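Side-chain contacts in trehalose-6-phosphate phosphatase (Neosartorya fumigata, PDB 5DXL), which belongs to the trehalose-phosphatase family of the HAD clan, with a Rossmann-like core built on a largely parallel sheet and a smaller domain holding an antiparallel sheet: residues I42-D45 against R46-R49; Q70-L73 against D74-G78; D221-M224 against F225-L228; N271-S274 against A275-Y278. All blocks are in the same frame, centred on the assembly; numbering follows the deposited sequence.

Two contacts sit where a loop enters a helix, two within helices; they follow one another along the chain. Contacts 1 and 2 touch, their centres about 13 Å apart: residues 42-49 open helix 45-56, which links strands 21-25 and 60-65, and helix 70-77 then leads from 60-65 to 84-87, so both belong to one half of the main sheet. Contact 3, on helix 222-229 between strands 211-216 and 238-243, serves the other half, its centre about 26 Å from that of contact 1. Contact 4, on the C-terminal helix 274-280, is a surface turn about 30 Å from the chain's centre. Contacts 1 and 4 are both serine N-caps, whereas contacts 2 and 3 join successive turns of crossover helices.

Contact 1 of 4, residues I42-D45 against R46-R49; sequences IPSD and RVLR
Pro43 sets the CB-CG edge of its ring against CG and CD2 of Leu48; the two side chains cross obliquely, with Pro43 CG 3.6 Å from Leu48 CD2. There is a looser touch to Val47 CG1, 4.2 Å from Pro43 CB. The hydroxyl of Ser44 stands between its own N and carbonyl carbon (chi1 78°), which brings OG to the amide of Val47; that N-H points almost straight at it, 3.0 Å from Val47 N to Ser44 OG at 168°. This is the N-cap of helix 45-56. With the residue before the cap touching the fourth one of the helix, Pro43 and Leu48 make a hydrophobic staple. Serine suits the cap because its short side chain can accept from an amide that has no earlier turn to bond to. Asp45 opens the first turn, where a carboxylate probably gains from the helix dipole. Asp45 O accepts a hydrogen bond from Arg49 N, 2.9 Å away, and also lies over one face of the Arg49 guanidinium, toward the rim. Arg49 NH2 in turn sits 3.9 Å above the centre of the Arg46 guanidinium. Leu48 continues onto Met77, and Pro43 onto Trp76 and Tyr27.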
loop_
_atom_site.group_PDB
_atom_site.type_symbol
_atom_site.label_atom_id
_atom_site.label_comp_id
_atom_site.label_asym_id
_atom_site.label_seq_id
_atom_site.Cartn_x
_atom_site.Cartn_y
_atom_site.Cartn_z
ATOM N N ILE A 42 -11.402 2.516 13.582
ATOM C CA ILE A 42 -11.782 3.871 13.192
ATOM C C ILE A 42 -10.782 4.804 13.840
ATOM O O ILE A 42 -10.498 4.661 15.037
ATOM C CB ILE A 42 -13.223 4.196 13.629
ATOM C CG1 ILE A 42 -14.214 3.617 12.621
ATOM C CG2 ILE A 42 -13.427 5.691 13.779
ATOM C CD1 ILE A 42 -15.621 3.519 13.145
ATOM N N PRO A 43 -10.201 5.728 13.055
ATOM C CA PRO A 43 -9.098 6.533 13.566
ATOM C C PRO A 43 -9.516 7.312 14.788
ATOM O O PRO A 43 -10.558 7.978 14.782
ATOM C CB PRO A 43 -8.763 7.471 12.394
ATOM C CG PRO A 43 -10.013 7.511 11.573
ATOM C CD PRO A 43 -10.562 6.112 11.679
ATOM N N SER A 44 -8.719 7.191 15.838
ATOM C CA SER A 44 -8.877 8.018 17.015
ATOM C C SER A 44 -8.765 9.480 16.630
ATOM O O SER A 44 -8.230 9.817 15.562
ATOM C CB SER A 44 -7.818 7.677 18.056
ATOM O OG SER A 44 -6.579 8.264 17.699
ATOM N N ASP A 45 -9.266 10.354 17.498
ATOM C CA ASP A 45 -9.087 11.786 17.321
ATOM C C ASP A 45 -7.607 12.162 17.218
ATOM O O ASP A 45 -7.243 13.054 16.457
ATOM C CB ASP A 45 -9.736 12.561 18.472
ATOM C CG ASP A 45 -11.256 12.503 18.441
ATOM O OD1 ASP A 45 -11.826 12.049 17.423
ATOM O OD2 ASP A 45 -11.878 12.930 19.438
ATOM N N ARG A 46 -6.757 11.483 17.985
ATOM C CA ARG A 46 -5.328 11.777 17.956
ATOM C C ARG A 46 -4.716 11.469 16.588
ATOM O O ARG A 46 -3.944 12.273 16.054
ATOM C CB ARG A 46 -4.577 10.993 19.036
ATOM C CG ARG A 46 -3.070 11.233 18.989
ATOM C CD ARG A 46 -2.344 10.585 20.161
ATOM N NE ARG A 46 -2.748 11.175 21.432
ATOM C CZ ARG A 46 -2.176 12.247 21.970
ATOM N NH1 ARG A 46 -1.166 12.843 21.346
ATOM N NH2 ARG A 46 -2.609 12.721 23.133
ATOM N N VAL A 47 -5.056 10.310 16.032
ATOM C CA VAL A 47 -4.547 9.920 14.711
ATOM C C VAL A 47 -5.002 10.944 13.675
ATOM O O VAL A 47 -4.204 11.420 12.865
ATOM C CB VAL A 47 -5.007 8.506 14.306
ATOM C CG1 VAL A 47 -4.691 8.239 12.845
ATOM C CG2 VAL A 47 -4.326 7.450 15.191
ATOM N N LEU A 48 -6.280 11.314 13.729
ATOM C CA LEU A 48 -6.825 12.279 12.776
ATOM C C LEU A 48 -6.196 13.662 12.895
ATOM O O LEU A 48 -5.903 14.300 11.873
ATOM C CB LEU A 48 -8.342 12.382 12.944
ATOM C CG LEU A 48 -9.077 11.136 12.474
ATOM C CD1 LEU A 48 -10.575 11.262 12.742
ATOM C CD2 LEU A 48 -8.806 10.896 10.996
ATOM N N ARG A 49 -6.000 14.140 14.127
ATOM C CA ARG A 49 -5.327 15.419 14.346
ATOM C C ARG A 49 -3.931 15.399 13.753
ATOM O O ARG A 49 -3.490 16.356 13.135
ATOM C CB ARG A 49 -5.208 15.753 15.841
ATOM C CG ARG A 49 -6.441 16.335 16.496
ATOM C CD ARG A 49 -6.073 16.971 17.840
ATOM N NE ARG A 49 -5.278 16.085 18.694
ATOM C CZ ARG A 49 -5.795 15.161 19.502
ATOM N NH1 ARG A 49 -7.109 14.991 19.566
ATOM N NH2 ARG A 49 -4.998 14.403 20.245
#

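Contact 2 of 4, residues Q70-L73 against D74-G78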
loop_
_atom_site.group_PDB
_atom_site.type_symbol
_atom_site.label_atom_id
_atom_site.label_comp_id
_atom_site.label_asym_id
_atom_site.label_seq_id
_atom_site.Cartn_x
_atom_site.Cartn_y
_atom_site.Cartn_z
ATOM N N GLN A 70 -13.163 2.286 -0.172
ATOM C CA GLN A 70 -13.254 3.700 -0.509
ATOM C C GLN A 70 -14.166 4.429 0.472
ATOM O O GLN A 70 -13.833 5.505 0.974
ATOM C CB GLN A 70 -13.767 3.853 -1.945
ATOM C CG GLN A 70 -14.082 5.262 -2.391
ATOM C CD GLN A 70 -14.786 5.271 -3.735
ATOM O OE1 GLN A 70 -15.254 4.232 -4.209
ATOM N NE2 GLN A 70 -14.871 6.440 -4.353
ATOM N N ALA A 71 -15.311 3.828 0.771
ATOM C CA ALA A 71 -16.282 4.481 1.643
ATOM C C ALA A 71 -15.746 4.687 3.059
ATOM O O ALA A 71 -16.091 5.680 3.723
ATOM C CB ALA A 71 -17.582 3.680 1.674
ATOM N N PHE A 72 -14.884 3.781 3.514
ATOM C CA PHE A 72 -14.294 3.884 4.842
ATOM C C PHE A 72 -13.296 5.032 4.900
ATOM O O PHE A 72 -13.350 5.872 5.808
ATOM C CB PHE A 72 -13.604 2.576 5.241
ATOM C CG PHE A 72 -12.965 2.619 6.604
ATOM C CD1 PHE A 72 -11.647 3.029 6.758
ATOM C CD2 PHE A 72 -13.684 2.240 7.732
ATOM C CE1 PHE A 72 -11.064 3.069 8.014
ATOM C CE2 PHE A 72 -13.102 2.271 8.988
ATOM C CZ PHE A 72 -11.788 2.685 9.129
ATOM N N LEU A 73 -12.379 5.075 3.939
ATOM C CA LEU A 73 -11.368 6.130 3.944
ATOM C C LEU A 73 -12.043 7.484 3.788
ATOM O O LEU A 73 -11.684 8.440 4.466
ATOM C CB LEU A 73 -10.337 5.941 2.824
ATOM C CG LEU A 73 -9.405 4.732 2.947
ATOM C CD1 LEU A 73 -8.349 4.822 1.858
ATOM C CD2 LEU A 73 -8.770 4.635 4.330
ATOM N N ASP A 74 -13.020 7.565 2.893
ATOM C CA ASP A 74 -13.662 8.859 2.676
ATOM C C ASP A 74 -14.431 9.303 3.905
ATOM O O ASP A 74 -14.376 10.481 4.285
ATOM C CB ASP A 74 -14.588 8.830 1.469
ATOM C CG ASP A 74 -14.865 10.226 0.936
ATOM O OD1 ASP A 74 -14.045 11.143 1.194
ATOM O OD2 ASP A 74 -15.898 10.415 0.289
ATOM N N GLU A 75 -15.127 8.374 4.551
ATOM C CA GLU A 75 -15.933 8.760 5.705
ATOM C C GLU A 75 -15.092 9.274 6.874
ATOM O O GLU A 75 -15.455 10.257 7.536
ATOM C CB GLU A 75 -16.790 7.584 6.174
ATOM C CG GLU A 75 -17.447 7.867 7.517
ATOM C CD GLU A 75 -18.833 7.323 7.610
ATOM O OE1 GLU A 75 -19.016 6.165 7.168
ATOM O OE2 GLU A 75 -19.725 8.040 8.137
ATOM N N TRP A 76 -13.958 8.627 7.123
ATOM C CA TRP A 76 -13.222 8.888 8.348
ATOM C C TRP A 76 -12.001 9.774 8.178
ATOM O O TRP A 76 -11.564 10.395 9.137
ATOM C CB TRP A 76 -12.823 7.555 8.997
ATOM C CG TRP A 76 -14.039 6.881 9.527
ATOM C CD1 TRP A 76 -14.729 5.851 8.951
ATOM C CD2 TRP A 76 -14.770 7.250 10.697
ATOM N NE1 TRP A 76 -15.832 5.537 9.715
ATOM C CE2 TRP A 76 -15.876 6.384 10.792
ATOM C CE3 TRP A 76 -14.584 8.218 11.687
ATOM C CZ2 TRP A 76 -16.793 6.459 11.837
ATOM C CZ3 TRP A 76 -15.493 8.291 12.718
ATOM C CH2 TRP A 76 -16.584 7.417 12.785
HETATM N N MSE A 77 -11.476 9.836 6.960
HETATM C CA MSE A 77 -10.302 10.654 6.657
HETATM C C MSE A 77 -10.519 11.640 5.508
HETATM O O MSE A 77 -9.686 12.519 5.274
HETATM C CB MSE A 77 -9.117 9.726 6.348
HETATM C CG MSE A 77 -8.542 9.174 7.621
HETATM SE SE MSE A 77 -7.254 7.723 7.357
HETATM C CE MSE A 77 -8.421 6.181 7.619
ATOM N N GLY A 78 -11.633 11.503 4.793
ATOM C CA GLY A 78 -11.859 12.282 3.589
ATOM C C GLY A 78 -12.103 13.764 3.833
ATOM O O GLY A 78 -12.023 14.568 2.906
HETATM O O HOH W 1 -17.626 3.998 6.227
#
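Over one face of the Phe72 ring, toward its rim, lies CD1 of the Trp76 indole, 3.9 Å from Phe72 CE2. The planes are inclined at 44°, neither stacked nor perpendicular, and the methyl CE of Met77 reaches the same ring obliquely, 4.1 Å from Phe72 CE1. The indole has Glu75 CG over one face, while the carbonyl Phe72 O lies at its edge, 3.4 Å from Trp76 CD1. With CG of Phe72 anti to the backbone N (chi1 180°), the end of the ring comes back within reach of Trp76 and Met77. Arg68 makes a cation-pi contact with this ring as well. The helix is 70-77, the crossover of the beta-alpha-beta unit between strands 60-65 and 84-87. On its buried side Leu73 CD2 meets Met77 CE at 3.7 Å, and the flexible selenomethionine chain, bent at its last torsion, carries on to Leu51 of helix 45-56. At the exposed Ala71 and Glu75 a water donates to Glu75 OE1 at 2.7 Å and weakly to Ala71 O. Along the backbone, Asp74 N bonds to Gln70 O at 2.9 Å, and Met77 N to Leu73 O at 2.9 Å. Glycine suits position 78, since a beta-carbon there would come too close to Asp74 OD1 as it stands.

Contact 3 of 4, residues D221-M224 against F225-L228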
loop_
_atom_site.group_PDB
_atom_site.type_symbol
_atom_site.label_atom_id
_atom_site.label_comp_id
_atom_site.label_asym_id
_atom_site.label_seq_id
_atom_site.Cartn_x
_atom_site.Cartn_y
_atom_site.Cartn_z
ATOM N N ASP A 221 3.209 -4.303 2.339
ATOM C CA ASP A 221 3.933 -3.056 2.492
ATOM C C ASP A 221 5.403 -3.192 2.118
ATOM O O ASP A 221 6.040 -2.209 1.743
ATOM C CB ASP A 221 3.798 -2.555 3.928
ATOM C CG ASP A 221 2.395 -2.110 4.242
ATOM O OD1 ASP A 221 1.714 -1.615 3.321
ATOM O OD2 ASP A 221 1.987 -2.243 5.411
ATOM N N GLU A 222 5.927 -4.405 2.221
ATOM C CA GLU A 222 7.296 -4.698 1.799
ATOM C C GLU A 222 7.546 -4.268 0.353
ATOM O O GLU A 222 8.648 -3.849 0.004
ATOM C CB GLU A 222 7.601 -6.189 1.978
ATOM C CG GLU A 222 7.658 -6.619 3.443
ATOM C CD GLU A 222 8.885 -6.068 4.154
ATOM O OE1 GLU A 222 9.982 -6.096 3.558
ATOM O OE2 GLU A 222 8.749 -5.593 5.301
ATOM N N ASP A 223 6.514 -4.336 -0.483
ATOM C CA ASP A 223 6.684 -3.982 -1.891
ATOM C C ASP A 223 6.909 -2.475 -2.065
ATOM O O ASP A 223 7.584 -2.051 -3.004
ATOM C CB ASP A 223 5.480 -4.462 -2.713
ATOM C CG ASP A 223 5.475 -5.983 -2.917
ATOM O OD1 ASP A 223 6.571 -6.591 -3.001
ATOM O OD2 ASP A 223 4.371 -6.568 -2.994
HETATM N N MSE A 224 6.365 -1.660 -1.154
HETATM C CA MSE A 224 6.654 -0.223 -1.157
HETATM C C MSE A 224 8.137 0.009 -0.887
HETATM O O MSE A 224 8.767 0.831 -1.554
HETATM C CB MSE A 224 5.818 0.526 -0.112
HETATM C CG MSE A 224 4.326 0.455 -0.369
HETATM SE SE MSE A 224 3.326 1.786 0.649
HETATM C CE MSE A 224 3.641 1.087 2.459
ATOM N N PHE A 225 8.677 -0.705 0.101
ATOM C CA PHE A 225 10.085 -0.539 0.470
ATOM C C PHE A 225 10.980 -0.966 -0.695
ATOM O O PHE A 225 11.965 -0.295 -1.008
ATOM C CB PHE A 225 10.450 -1.350 1.720
ATOM C CG PHE A 225 9.522 -1.147 2.893
ATOM C CD1 PHE A 225 8.951 0.091 3.163
ATOM C CD2 PHE A 225 9.225 -2.216 3.732
ATOM C CE1 PHE A 225 8.091 0.261 4.252
ATOM C CE2 PHE A 225 8.370 -2.062 4.817
ATOM C CZ PHE A 225 7.802 -0.823 5.085
ATOM N N ARG A 226 10.615 -2.076 -1.333
ATOM C CA ARG A 226 11.327 -2.548 -2.525
ATOM C C ARG A 226 11.333 -1.494 -3.613
ATOM O O ARG A 226 12.364 -1.218 -4.221
ATOM C CB ARG A 226 10.696 -3.830 -3.077
ATOM C CG ARG A 226 11.102 -5.073 -2.354
ATOM C CD ARG A 226 10.682 -6.350 -3.099
ATOM N NE ARG A 226 10.868 -7.494 -2.218
ATOM C CZ ARG A 226 9.920 -7.984 -1.423
ATOM N NH1 ARG A 226 8.708 -7.446 -1.426
ATOM N NH2 ARG A 226 10.181 -9.016 -0.630
ATOM N N ALA A 227 10.169 -0.908 -3.871
ATOM C CA ALA A 227 10.063 0.097 -4.911
ATOM C C ALA A 227 10.945 1.306 -4.625
ATOM O O ALA A 227 11.560 1.864 -5.533
ATOM C CB ALA A 227 8.604 0.532 -5.082
ATOM N N LEU A 228 11.004 1.732 -3.368
ATOM C CA LEU A 228 11.797 2.900 -3.032
ATOM C C LEU A 228 13.290 2.610 -3.172
ATOM O O LEU A 228 14.065 3.500 -3.501
ATOM C CB LEU A 228 11.467 3.387 -1.624
ATOM C CG LEU A 228 10.161 4.181 -1.576
ATOM C CD1 LEU A 228 9.813 4.499 -0.138
ATOM C CD2 LEU A 228 10.306 5.459 -2.377
#
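A first torsion of -51° puts the Phe225 ring beside its own backbone N, and from there it folds back under the preceding turn, where Asp221 O stands 3.6 Å from the ring plane, over its centre. Glu222, bent at chi2 (-70°), curls its carboxylate to the edge of the same ring: Glu222 OE2 is 3.6 Å from Phe225 CE2, with the two planes nearly perpendicular. The relatively positive ring hydrogens make such an edge a fair neighbour for an acid. The buried carboxylate is further held by Glu251 N and Thr250 OG1. Helix 222-229 crosses from strand 211-216 to strand 238-243 in the Rossmann-like core, and Asp221, at its N-terminal end, is salt-bridged to Lys190 in what is probably motif IV of HAD proteins. Phe225 and Leu228 suit the inner side, resting on Cys214 and Ser240 of these strands; Met224 also touches Cys214 and packs on Lys190 and Ala194 of helix 190-199. On the outer side Arg226, extended from CG to NE, runs back to Asp223. Arg226 NH1 reaches Asp223 OD1 at 2.8 Å, a salt bridge whose hydrogen bond is weak because it is strongly bent (118°). Ala227 N bonds to Asp223 O at 3.0 Å.

Contact 4 of 4, residues N271-S274 against A275-Y278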
loop_
_atom_site.group_PDB
_atom_site.type_symbol
_atom_site.label_atom_id
_atom_site.label_comp_id
_atom_site.label_asym_id
_atom_site.label_seq_id
_atom_site.Cartn_x
_atom_site.Cartn_y
_atom_site.Cartn_z
ATOM N N ASN A 271 5.649 19.115 15.194
ATOM C CA ASN A 271 6.049 20.097 16.201
ATOM C C ASN A 271 7.234 20.948 15.779
ATOM O O ASN A 271 7.642 21.853 16.519
ATOM C CB ASN A 271 6.359 19.394 17.520
ATOM C CG ASN A 271 5.114 18.855 18.189
ATOM O OD1 ASN A 271 4.004 19.306 17.905
ATOM N ND2 ASN A 271 5.290 17.886 19.085
ATOM N N SER A 272 7.785 20.669 14.600
ATOM C CA SER A 272 8.853 21.499 14.057
ATOM C C SER A 272 8.280 22.627 13.201
ATOM O O SER A 272 9.033 23.386 12.584
ATOM C CB SER A 272 9.840 20.662 13.234
ATOM O OG SER A 272 9.271 20.260 12.002
ATOM N N SER A 273 6.953 22.737 13.169
ATOM C CA SER A 273 6.302 23.839 12.467
ATOM C C SER A 273 6.698 25.156 13.110
ATOM O O SER A 273 7.032 25.198 14.294
ATOM C CB SER A 273 4.778 23.695 12.486
ATOM O OG SER A 273 4.258 24.047 13.764
ATOM N N SER A 274 6.659 26.230 12.330
ATOM C CA SER A 274 6.935 27.556 12.866
ATOM C C SER A 274 6.024 27.881 14.042
ATOM O O SER A 274 6.488 28.339 15.083
ATOM C CB SER A 274 6.779 28.616 11.771
ATOM O OG SER A 274 7.804 28.481 10.807
ATOM N N ALA A 275 4.730 27.635 13.887
ATOM C CA ALA A 275 3.777 27.936 14.950
ATOM C C ALA A 275 4.111 27.176 16.237
ATOM O O ALA A 275 4.203 27.773 17.311
ATOM C CB ALA A 275 2.357 27.620 14.497
ATOM N N GLN A 276 4.315 25.863 16.124
ATOM C CA GLN A 276 4.628 25.052 17.298
ATOM C C GLN A 276 5.953 25.436 17.939
ATOM O O GLN A 276 6.075 25.431 19.166
ATOM C CB GLN A 276 4.643 23.566 16.941
ATOM C CG GLN A 276 3.272 22.936 16.989
ATOM C CD GLN A 276 2.550 23.239 18.295
ATOM O OE1 GLN A 276 3.132 23.141 19.379
ATOM N NE2 GLN A 276 1.281 23.622 18.197
ATOM N N GLU A 277 6.944 25.771 17.117
ATOM C CA GLU A 277 8.232 26.212 17.643
ATOM C C GLU A 277 8.094 27.504 18.446
ATOM O O GLU A 277 8.803 27.707 19.428
ATOM C CB GLU A 277 9.243 26.413 16.520
ATOM C CG GLU A 277 9.802 25.135 15.939
ATOM C CD GLU A 277 10.916 25.407 14.951
ATOM O OE1 GLU A 277 10.942 26.515 14.362
ATOM O OE2 GLU A 277 11.775 24.520 14.772
ATOM N N TYR A 278 7.191 28.384 18.028
ATOM C CA TYR A 278 6.957 29.612 18.782
ATOM C C TYR A 278 6.316 29.310 20.133
ATOM O O TYR A 278 6.801 29.758 21.172
ATOM C CB TYR A 278 6.072 30.587 18.003
ATOM C CG TYR A 278 5.988 31.935 18.683
ATOM C CD1 TYR A 278 4.954 32.235 19.562
ATOM C CD2 TYR A 278 6.964 32.896 18.467
ATOM C CE1 TYR A 278 4.891 33.464 20.195
ATOM C CE2 TYR A 278 6.904 34.128 19.095
ATOM C CZ TYR A 278 5.871 34.402 19.954
ATOM O OH TYR A 278 5.823 35.632 20.573
#
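Three hydrogen bonds tie Ser273 and Ser274 to the turn that follows. The side-chain one runs from Gln276 N to Ser273 OG, 3.0 Å long and nearly straight at 162°; a chi1 of 76° brings the serine hydroxyl round to this amide. The other two belong to the backbone: Glu277 N bonds to Ser273 O at 2.9 Å, nearly along the C=O axis, and Tyr278 N to Ser274 O at 3.0 Å. Together they start helix 274-280, the last of the chain, with Ser273 as its N-cap. A serine is apt here, since its oxygen takes up an amide of the first turn that lacks an earlier carbonyl.

Van der Waals contacts fill in around the cap. Gln276 CB lies 3.2 Å from Ser273 OG and 3.5 Å from Asn271 O, while Asn271 OD1 comes within 3.8 Å of Gln276 CG. The amide planes are 51° apart, and the Asn271 oxygen rests on the Gln276 methylene CG. Glu277 extends beyond CG along the preceding carbonyls, with Glu277 CD 3.6 Å from Ser272 O.

Electrostatic effects are looser. The acid of Glu277 probably benefits from the nearby helix start, and it has a long, weak ion pair with Arg16. Ser272, bonded through OG to Leu269 O, touches Leu12, Tyr15 and Arg16, so the loop before the last helix rests on helix 8-17.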